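Intracellular exo-alpha-(1->5)-L-arabinofuranosidase (Bifidobacterium longum, PDB 2Y2W) hydrolyses terminal alpha-L-arabinofuranosyl bonds of arabinan and arabinoxylan as a family 51 glycoside hydrolase, contributing to breakdown of the plant cell wall. Local coordinates at residues Leu71-Tyr76 and Ser372-Glu377; Gly91-Val96 and Gly423-Gln428; Thr54-Val59 and His398-Arg403. All coordinates share one frame; numbering follows the deposited sequence.

Contact 1. Residues Leu71-Tyr76 and Ser372-Glu377; sequences LGRCVY and SPHLLE
The type II' beta turn from Leu71 to Cys74, in the connection after the first barrel strand, lies against Ser372-Glu377, and its Arg73 reaches over the imidazole of His374. Arg73 CD sits above the ring centre, 3.6 Å from the His374 centroid and 7° off the normal, a CH-pi contact. The arginine chain bends at chi3 (66°), bringing the guanidinium back past the ring with His374 CE1 over one of its faces. At the guanidinium edge Arg73 NH1 forms a salt bridge with Glu377 OE2 (3.1 Å), which it meets on the syn side. The other oxygen, Glu377 OE1, accepts from His374 ND1 at 3.0 Å in an almost straight bond that leaves the ring in its plane but arrives above the carboxylate plane. Glu377 thus holds both groups, while Glu421 takes His374 NE2 and Ala419 O takes Arg73 NH2. The turn and the 372-377 loop lie at the mouth of a (beta/alpha)8 barrel: Leu71 borders Gln409 and Leu376 borders Trp344, two residues probably important for substrate recognition. Here the packing is apolar, with Leu71 CD2 4.2 Å from Leu375 CB and Leu71 CD1 meeting Leu376 CD2 at about a right angle. At the turn itself, Gly72 CA lies 3.3 Å from Pro373 O, and Ser372 CA makes a CA-H...O contact of 3.3 Å with Gly72 O.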
loop_
_atom_site.group_PDB
_atom_site.type_symbol
_atom_site.label_atom_id
_atom_site.label_comp_id
_atom_site.label_asym_id
_atom_site.label_seq_id
_atom_site.Cartn_x
_atom_site.Cartn_y
_atom_site.Cartn_z
ATOM N N LEU D 71 -14.469 -13.290 18.304
ATOM C CA LEU D 71 -13.583 -14.377 18.674
ATOM C C LEU D 71 -14.419 -15.397 19.424
ATOM O O LEU D 71 -15.206 -15.034 20.303
ATOM C CB LEU D 71 -12.478 -13.847 19.589
ATOM C CG LEU D 71 -11.225 -14.650 19.957
ATOM C CD1 LEU D 71 -10.328 -13.778 20.811
ATOM C CD2 LEU D 71 -11.525 -15.955 20.691
ATOM N N GLY D 72 -14.252 -16.668 19.067
ATOM C CA GLY D 72 -14.921 -17.766 19.749
ATOM C C GLY D 72 -16.399 -17.510 19.933
ATOM O O GLY D 72 -17.143 -17.434 18.959
ATOM N N ARG D 73 -16.811 -17.349 21.190
ATOM C CA ARG D 73 -18.226 -17.172 21.533
ATOM C C ARG D 73 -18.504 -15.876 22.306
ATOM O O ARG D 73 -19.488 -15.785 23.046
ATOM C CB ARG D 73 -18.751 -18.393 22.305
ATOM C CG ARG D 73 -18.830 -19.665 21.470
ATOM C CD ARG D 73 -19.263 -20.883 22.284
ATOM N NE ARG D 73 -20.639 -20.778 22.769
ATOM C CZ ARG D 73 -20.994 -20.755 24.054
ATOM N NH1 ARG D 73 -20.077 -20.842 25.015
ATOM N NH2 ARG D 73 -22.276 -20.652 24.383
ATOM N N CYS D 74 -17.638 -14.880 22.123
ATOM C CA CYS D 74 -17.824 -13.569 22.749
ATOM C C CYS D 74 -19.022 -12.837 22.150
ATOM O O CYS D 74 -19.785 -12.196 22.869
ATOM C CB CYS D 74 -16.558 -12.714 22.640
ATOM S SG CYS D 74 -16.656 -11.105 23.492
ATOM N N VAL D 75 -19.181 -12.949 20.832
ATOM C CA VAL D 75 -20.314 -12.353 20.129
ATOM C C VAL D 75 -21.437 -13.377 19.961
ATOM O O VAL D 75 -22.543 -13.187 20.474
ATOM C CB VAL D 75 -19.899 -11.778 18.750
ATOM C CG1 VAL D 75 -21.115 -11.347 17.958
ATOM C CG2 VAL D 75 -18.952 -10.606 18.924
ATOM N N TYR D 76 -21.143 -14.459 19.247
ATOM C CA TYR D 76 -22.136 -15.482 18.959
ATOM C C TYR D 76 -22.185 -16.509 20.083
ATOM O O TYR D 76 -21.217 -17.226 20.322
ATOM C CB TYR D 76 -21.852 -16.135 17.602
ATOM C CG TYR D 76 -21.747 -15.133 16.472
ATOM C CD1 TYR D 76 -22.884 -14.504 15.967
ATOM C CD2 TYR D 76 -20.510 -14.803 15.916
ATOM C CE1 TYR D 76 -22.797 -13.580 14.938
ATOM C CE2 TYR D 76 -20.410 -13.872 14.881
ATOM C CZ TYR D 76 -21.559 -13.270 14.399
ATOM O OH TYR D 76 -21.484 -12.352 13.380
ATOM N N SER D 372 -18.419 -19.989 15.457
ATOM C CA SER D 372 -18.435 -19.730 16.908
ATOM C C SER D 372 -18.100 -20.949 17.786
ATOM O O SER D 372 -18.959 -21.435 18.533
ATOM C CB SER D 372 -19.766 -19.097 17.339
ATOM O OG SER D 372 -20.871 -19.908 16.974
ATOM N N PRO D 373 -16.847 -21.443 17.699
ATOM C CA PRO D 373 -16.421 -22.562 18.529
ATOM C C PRO D 373 -16.034 -22.104 19.931
ATOM O O PRO D 373 -15.928 -20.902 20.184
ATOM C CB PRO D 373 -15.191 -23.091 17.789
ATOM C CG PRO D 373 -14.629 -21.915 17.093
ATOM C CD PRO D 373 -15.749 -20.949 16.842
ATOM N N HIS D 374 -15.825 -23.062 20.831
ATOM C CA HIS D 374 -15.358 -22.766 22.181
ATOM C C HIS D 374 -13.851 -22.511 22.172
ATOM O O HIS D 374 -13.049 -23.449 22.189
ATOM C CB HIS D 374 -15.724 -23.903 23.140
ATOM C CG HIS D 374 -17.197 -24.052 23.362
ATOM N ND1 HIS D 374 -17.825 -23.613 24.507
ATOM C CD2 HIS D 374 -18.168 -24.581 22.580
ATOM C CE1 HIS D 374 -19.118 -23.870 24.424
ATOM N NE2 HIS D 374 -19.352 -24.457 23.264
ATOM N N LEU D 375 -13.484 -21.232 22.129
ATOM C CA LEU D 375 -12.084 -20.814 22.093
ATOM C C LEU D 375 -11.765 -19.875 23.246
ATOM O O LEU D 375 -12.549 -18.973 23.550
ATOM C CB LEU D 375 -11.759 -20.113 20.770
ATOM C CG LEU D 375 -11.772 -20.904 19.456
ATOM C CD1 LEU D 375 -11.748 -19.947 18.272
ATOM C CD2 LEU D 375 -10.609 -21.890 19.375
ATOM N N LEU D 376 -10.613 -20.098 23.878
ATOM C CA LEU D 376 -10.106 -19.239 24.952
ATOM C C LEU D 376 -11.077 -19.099 26.127
ATOM O O LEU D 376 -11.176 -18.028 26.735
ATOM C CB LEU D 376 -9.728 -17.852 24.405
ATOM C CG LEU D 376 -8.345 -17.607 23.794
ATOM C CD1 LEU D 376 -8.114 -18.403 22.510
ATOM C CD2 LEU D 376 -8.168 -16.118 23.537
ATOM N N GLU D 377 -11.785 -20.180 26.447
ATOM C CA GLU D 377 -12.773 -20.150 27.526
ATOM C C GLU D 377 -12.165 -20.559 28.867
ATOM O O GLU D 377 -12.534 -21.581 29.448
ATOM C CB GLU D 377 -13.992 -21.011 27.175
ATOM C CG GLU D 377 -14.866 -20.423 26.071
ATOM C CD GLU D 377 -16.210 -21.121 25.931
ATOM O OE1 GLU D 377 -16.492 -22.069 26.700
ATOM O OE2 GLU D 377 -16.990 -20.716 25.041
#

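Contact 2. Residues Gly91-Val96 and Gly423-Gln428; sequences GFRQDV and GPAWRQ
Arg93 and Asp95, at the start of helix 94-103, face Ala425 in strand 425-427 of the two-stranded antiparallel hairpin with 417-419; the helix connects the first two strands of the barrel. Arg93 occupies the N-cap position and turns back onto the first turn of the helix, where it grips Asp95 side-on. Arg93 NE donates to Asp95 OD1 at 3.1 Å and Arg93 NH2 to Asp95 OD2 at 3.0 Å, one nitrogen to each oxygen, both close to the guanidinium plane. The chain bend at chi3 (72°) helps bring NE and NH2 alongside the carboxylate, while NH1 has a salt bridge to Glu81 and a bond to Glu420 O. This ion pair, formed within 91-96, presents a firm polar surface to Ala425. Toward the exposed Pro424 the fit is looser: Arg93 NH2 comes within 2.9 Å of Gly423 O, but the angle is too poor for a hydrogen bond, and His84 NE2 bonds that carbonyl instead. The tighter part is the methyl of Ala425, which points at the ion pair, with Ala425 CB 3.9 Å from Asp95 OD2 and 4.0 Å from Arg93 NH2. On the buried side, Val96 CG2 rests 4.2 Å from Ala425 CB.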
loop_
_atom_site.group_PDB
_atom_site.type_symbol
_atom_site.label_atom_id
_atom_site.label_comp_id
_atom_site.label_asym_id
_atom_site.label_seq_id
_atom_site.Cartn_x
_atom_site.Cartn_y
_atom_site.Cartn_z
ATOM N N GLY D 91 -32.207 -9.838 19.206
ATOM C CA GLY D 91 -31.523 -11.105 19.436
ATOM C C GLY D 91 -30.371 -11.035 20.423
ATOM O O GLY D 91 -29.528 -11.932 20.455
ATOM N N PHE D 92 -30.330 -9.973 21.224
ATOM C CA PHE D 92 -29.322 -9.847 22.274
ATOM C C PHE D 92 -29.804 -10.508 23.558
ATOM O O PHE D 92 -30.958 -10.331 23.959
ATOM C CB PHE D 92 -28.966 -8.380 22.551
ATOM C CG PHE D 92 -28.607 -7.586 21.322
ATOM C CD1 PHE D 92 -27.691 -8.074 20.394
ATOM C CD2 PHE D 92 -29.170 -6.331 21.109
ATOM C CE1 PHE D 92 -27.361 -7.336 19.265
ATOM C CE2 PHE D 92 -28.841 -5.581 19.981
ATOM C CZ PHE D 92 -27.935 -6.087 19.057
ATOM N N ARG D 93 -28.915 -11.264 24.198
ATOM C CA ARG D 93 -29.229 -11.932 25.457
ATOM C C ARG D 93 -29.357 -10.918 26.583
ATOM O O ARG D 93 -28.422 -10.162 26.853
ATOM C CB ARG D 93 -28.155 -12.965 25.804
ATOM C CG ARG D 93 -28.332 -14.303 25.113
ATOM C CD ARG D 93 -27.197 -15.268 25.447
ATOM N NE ARG D 93 -27.266 -15.766 26.820
ATOM C CZ ARG D 93 -26.684 -16.883 27.249
ATOM N NH1 ARG D 93 -25.988 -17.650 26.416
ATOM N NH2 ARG D 93 -26.808 -17.244 28.519
ATOM N N GLN D 94 -30.517 -10.904 27.236
ATOM C CA GLN D 94 -30.767 -9.964 28.329
ATOM C C GLN D 94 -30.018 -10.348 29.598
ATOM O O GLN D 94 -29.564 -9.473 30.333
ATOM C CB GLN D 94 -32.268 -9.814 28.609
ATOM C CG GLN D 94 -32.641 -8.597 29.471
ATOM C CD GLN D 94 -32.175 -7.269 28.878
ATOM O OE1 GLN D 94 -32.559 -6.893 27.770
ATOM N NE2 GLN D 94 -31.346 -6.551 29.628
ATOM N N ASP D 95 -29.883 -11.649 29.849
ATOM C CA ASP D 95 -29.162 -12.123 31.032
ATOM C C ASP D 95 -27.695 -11.688 31.009
ATOM O O ASP D 95 -27.115 -11.376 32.053
ATOM C CB ASP D 95 -29.300 -13.644 31.219
ATOM C CG ASP D 95 -28.809 -14.452 30.017
ATOM O OD1 ASP D 95 -28.422 -13.860 28.984
ATOM O OD2 ASP D 95 -28.817 -15.699 30.113
ATOM N N VAL D 96 -27.117 -11.654 29.809
ATOM C CA VAL D 96 -25.751 -11.188 29.608
ATOM C C VAL D 96 -25.685 -9.674 29.803
ATOM O O VAL D 96 -24.802 -9.175 30.507
ATOM C CB VAL D 96 -25.204 -11.617 28.218
ATOM C CG1 VAL D 96 -23.914 -10.883 27.873
ATOM C CG2 VAL D 96 -24.982 -13.121 28.188
ATOM N N GLY D 423 -28.911 -21.561 27.850
ATOM C CA GLY D 423 -28.971 -21.668 29.301
ATOM C C GLY D 423 -28.525 -20.419 30.036
ATOM O O GLY D 423 -28.615 -19.315 29.494
ATOM N N PRO D 424 -28.024 -20.588 31.275
ATOM C CA PRO D 424 -27.752 -19.463 32.161
ATOM C C PRO D 424 -26.465 -18.706 31.832
ATOM O O PRO D 424 -25.614 -19.201 31.091
ATOM C CB PRO D 424 -27.623 -20.133 33.530
ATOM C CG PRO D 424 -27.062 -21.474 33.223
ATOM C CD PRO D 424 -27.618 -21.872 31.882
ATOM N N ALA D 425 -26.355 -17.500 32.381
ATOM C CA ALA D 425 -25.112 -16.750 32.385
ATOM C C ALA D 425 -24.687 -16.575 33.836
ATOM O O ALA D 425 -25.524 -16.326 34.708
ATOM C CB ALA D 425 -25.295 -15.409 31.713
ATOM N N TRP D 426 -23.392 -16.719 34.095
ATOM C CA TRP D 426 -22.883 -16.682 35.465
ATOM C C TRP D 426 -21.587 -15.888 35.598
ATOM O O TRP D 426 -20.891 -15.636 34.608
ATOM C CB TRP D 426 -22.721 -18.100 36.027
ATOM C CG TRP D 426 -21.897 -19.031 35.172
ATOM C CD1 TRP D 426 -22.348 -19.809 34.144
ATOM C CD2 TRP D 426 -20.493 -19.297 35.289
ATOM N NE1 TRP D 426 -21.311 -20.532 33.605
ATOM C CE2 TRP D 426 -20.162 -20.239 34.292
ATOM C CE3 TRP D 426 -19.483 -18.829 36.138
ATOM C CZ2 TRP D 426 -18.862 -20.725 34.118
ATOM C CZ3 TRP D 426 -18.188 -19.310 35.964
ATOM C CH2 TRP D 426 -17.891 -20.247 34.959
ATOM N N ARG D 427 -21.279 -15.496 36.833
ATOM C CA ARG D 427 -20.109 -14.681 37.138
ATOM C C ARG D 427 -18.910 -15.560 37.453
ATOM O O ARG D 427 -19.012 -16.504 38.239
ATOM C CB ARG D 427 -20.389 -13.771 38.338
ATOM C CG ARG D 427 -21.625 -12.898 38.209
ATOM C CD ARG D 427 -22.137 -12.488 39.583
ATOM N NE ARG D 427 -23.421 -11.794 39.508
ATOM C CZ ARG D 427 -24.607 -12.396 39.442
ATOM N NH1 ARG D 427 -24.695 -13.721 39.435
ATOM N NH2 ARG D 427 -25.712 -11.666 39.378
ATOM N N GLN D 428 -17.777 -15.245 36.835
ATOM C CA GLN D 428 -16.516 -15.890 37.169
ATOM C C GLN D 428 -15.929 -15.193 38.384
ATOM O O GLN D 428 -16.449 -14.169 38.823
ATOM C CB GLN D 428 -15.538 -15.834 35.994
ATOM C CG GLN D 428 -15.969 -16.658 34.799
ATOM C CD GLN D 428 -14.837 -17.480 34.220
ATOM O OE1 GLN D 428 -14.240 -18.304 34.910
ATOM N NE2 GLN D 428 -14.548 -17.272 32.943
#

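Contact 3. Residues Thr54-Val59 and His398-Arg403; sequences TPVADV and HCDRVR
The guanidinium of Arg403 is met at its rim by Asp58 and Ala57: the Ala57 methyl lies at the edge in its plane, beside NH1, and the Asp58 carboxylate stands off the two terminal nitrogens with its plane turned 32° from that of the guanidinium. Arg403 lies on the eighth strand of the (beta/alpha)8 barrel, near its beginning, whereas Asp58 is on the short, weakly bonded strand 57-58, which pairs with strand 444-456 of the beta-sheet domain; the contact therefore joins the two domains, at the surface and away from the annotated sites. Its main bond runs from Arg403 NH1 to Asp58 O, 2.7 Å long and nearly in line with the C=O bond, though the oxygen is tilted 27° from the guanidinium plane. The carboxylate adds a looser salt bridge, in which Arg403 NH2 reaches Asp58 OD2 at 3.3 Å and Arg403 NH1 reaches Asp58 OD1 at 3.4 Å, both weak hydrogen bonds. Arg403 NH1 also donates to Cys399 O at 3.0 Å, within its own segment. Successive bends at chi2 (-64°) and chi3 fold the arginine chain back, so that its head lies between the Cys399 carbonyl and strand 57-58. That carbonyl belongs to a turn in which His398 O accepts from both Arg401 N and Val402 N. On the far side of Ala57 from Asp58, the packing passes to Asp400. Ala57 CB lies 3.6 Å from Asp400 CA, and the Val56 side chain crosses the aspartate at about a right angle, with Val56 CG1 3.5 Å from Asp400 OD1. A water bridges the two segments here, donating to Val56 O at 3.0 Å and, weakly, to Asp400 OD2 at 3.4 Å.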
loop_
_atom_site.group_PDB
_atom_site.type_symbol
_atom_site.label_atom_id
_atom_site.label_comp_id
_atom_site.label_asym_id
_atom_site.label_seq_id
_atom_site.Cartn_x
_atom_site.Cartn_y
_atom_site.Cartn_z
ATOM N N THR D 54 -3.454 15.780 48.055
ATOM C CA THR D 54 -2.449 15.411 47.011
ATOM C C THR D 54 -2.668 14.025 46.378
ATOM O O THR D 54 -1.935 13.074 46.667
ATOM C CB THR D 54 -0.945 15.704 47.358
ATOM O OG1 THR D 54 -0.405 14.672 48.193
ATOM C CG2 THR D 54 -0.772 17.086 48.009
ATOM N N PRO D 55 -3.679 13.922 45.491
ATOM C CA PRO D 55 -4.062 12.668 44.848
ATOM C C PRO D 55 -3.272 12.380 43.578
ATOM O O PRO D 55 -2.488 13.220 43.123
ATOM C CB PRO D 55 -5.543 12.891 44.499
ATOM C CG PRO D 55 -5.818 14.370 44.725
ATOM C CD PRO D 55 -4.514 15.037 45.013
ATOM N N VAL D 56 -3.481 11.190 43.023
ATOM C CA VAL D 56 -2.917 10.822 41.729
ATOM C C VAL D 56 -3.664 11.583 40.627
ATOM O O VAL D 56 -3.052 12.322 39.850
ATOM C CB VAL D 56 -2.990 9.289 41.482
ATOM C CG1 VAL D 56 -2.333 8.921 40.159
ATOM C CG2 VAL D 56 -2.336 8.521 42.629
ATOM N N ALA D 57 -4.987 11.410 40.591
ATOM C CA ALA D 57 -5.858 12.017 39.583
ATOM C C ALA D 57 -7.326 11.742 39.895
ATOM O O ALA D 57 -7.642 10.920 40.757
ATOM C CB ALA D 57 -5.525 11.474 38.203
ATOM N N ASP D 58 -8.215 12.442 39.193
ATOM C CA ASP D 58 -9.629 12.084 39.169
ATOM C C ASP D 58 -9.774 10.791 38.374
ATOM O O ASP D 58 -9.179 10.649 37.303
ATOM C CB ASP D 58 -10.468 13.200 38.534
ATOM C CG ASP D 58 -10.106 13.454 37.075
ATOM O OD1 ASP D 58 -8.907 13.646 36.777
ATOM O OD2 ASP D 58 -11.024 13.462 36.228
ATOM N N VAL D 59 -10.542 9.843 38.904
ATOM C CA VAL D 59 -10.684 8.541 38.255
ATOM C C VAL D 59 -11.494 8.639 36.956
ATOM O O VAL D 59 -12.658 9.052 36.978
ATOM C CB VAL D 59 -11.261 7.455 39.213
ATOM C CG1 VAL D 59 -12.521 7.947 39.916
ATOM C CG2 VAL D 59 -11.525 6.147 38.464
ATOM N N HIS D 398 -2.152 4.630 38.881
ATOM C CA HIS D 398 -1.540 5.346 37.762
ATOM C C HIS D 398 -2.574 5.869 36.760
ATOM O O HIS D 398 -2.276 6.024 35.574
ATOM C CB HIS D 398 -0.501 4.461 37.062
ATOM C CG HIS D 398 0.666 4.099 37.927
ATOM N ND1 HIS D 398 1.725 4.954 38.145
ATOM C CD2 HIS D 398 0.939 2.975 38.633
ATOM C CE1 HIS D 398 2.600 4.372 38.948
ATOM N NE2 HIS D 398 2.147 3.170 39.257
ATOM N N CYS D 399 -3.780 6.161 37.244
ATOM C CA CYS D 399 -4.849 6.654 36.373
ATOM C C CYS D 399 -4.695 8.139 36.025
ATOM O O CYS D 399 -5.615 8.761 35.502
ATOM C CB CYS D 399 -6.235 6.343 36.958
ATOM S SG CYS D 399 -6.791 7.402 38.310
ATOM N N ASP D 400 -3.521 8.690 36.315
ATOM C CA ASP D 400 -3.169 10.044 35.909
ATOM C C ASP D 400 -2.668 10.049 34.473
ATOM O O ASP D 400 -2.802 11.047 33.762
ATOM C CB ASP D 400 -2.107 10.641 36.846
ATOM C CG ASP D 400 -0.823 9.812 36.900
ATOM O OD1 ASP D 400 -0.903 8.568 37.011
ATOM O OD2 ASP D 400 0.273 10.411 36.844
ATOM N N ARG D 401 -2.086 8.928 34.058
ATOM C CA ARG D 401 -1.565 8.780 32.708
ATOM C C ARG D 401 -2.329 7.705 31.941
ATOM O O ARG D 401 -2.422 7.761 30.715
ATOM C CB ARG D 401 -0.068 8.468 32.740
ATOM C CG ARG D 401 0.662 8.773 31.441
ATOM C CD ARG D 401 0.688 10.269 31.147
ATOM N NE ARG D 401 1.195 10.555 29.806
ATOM C CZ ARG D 401 2.485 10.662 29.494
ATOM N NH1 ARG D 401 3.423 10.504 30.424
ATOM N NH2 ARG D 401 2.840 10.927 28.244
ATOM N N VAL D 402 -2.870 6.733 32.670
ATOM C CA VAL D 402 -3.741 5.720 32.083
ATOM C C VAL D 402 -5.192 6.172 32.243
ATOM O O VAL D 402 -5.819 5.953 33.281
ATOM C CB VAL D 402 -3.519 4.321 32.715
ATOM C CG1 VAL D 402 -4.441 3.285 32.075
ATOM C CG2 VAL D 402 -2.064 3.893 32.573
ATOM N N ARG D 403 -5.713 6.816 31.206
ATOM C CA ARG D 403 -7.065 7.366 31.244
ATOM C C ARG D 403 -8.101 6.423 30.625
ATOM O O ARG D 403 -9.291 6.737 30.586
ATOM C CB ARG D 403 -7.100 8.745 30.573
ATOM C CG ARG D 403 -6.142 9.780 31.177
ATOM C CD ARG D 403 -6.468 10.131 32.629
ATOM N NE ARG D 403 -7.834 10.628 32.797
ATOM C CZ ARG D 403 -8.355 11.029 33.953
ATOM N NH1 ARG D 403 -7.629 11.003 35.064
ATOM N NH2 ARG D 403 -9.607 11.461 33.997
HETATM O O HOH W 1 -0.102 11.679 39.951
#

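From the N terminus the chain meets contact 3 at Thr54-Val59, then contact 1 at Leu71-Tyr76, where helix 75-79 begins, and contact 2 at Gly91-Val96, where helix 94-103 begins, both within the connection from the first barrel strand to the second. After most of the barrel, Ser372-Glu377 closes contact 1, His398-Arg403 contact 3 and Gly423-Gln428 contact 2. The loop of contact 1 therefore falls within that of contact 3, whereas contact 2 crosses both. Contacts 1 and 2, centres 14 Å apart, tie that connection to later loops and the hairpin; contact 3, its centre about 34 Å from that of contact 1 and 33 Å from that of contact 2, lies across the chain's centre, joining barrel and beta-sheet domain.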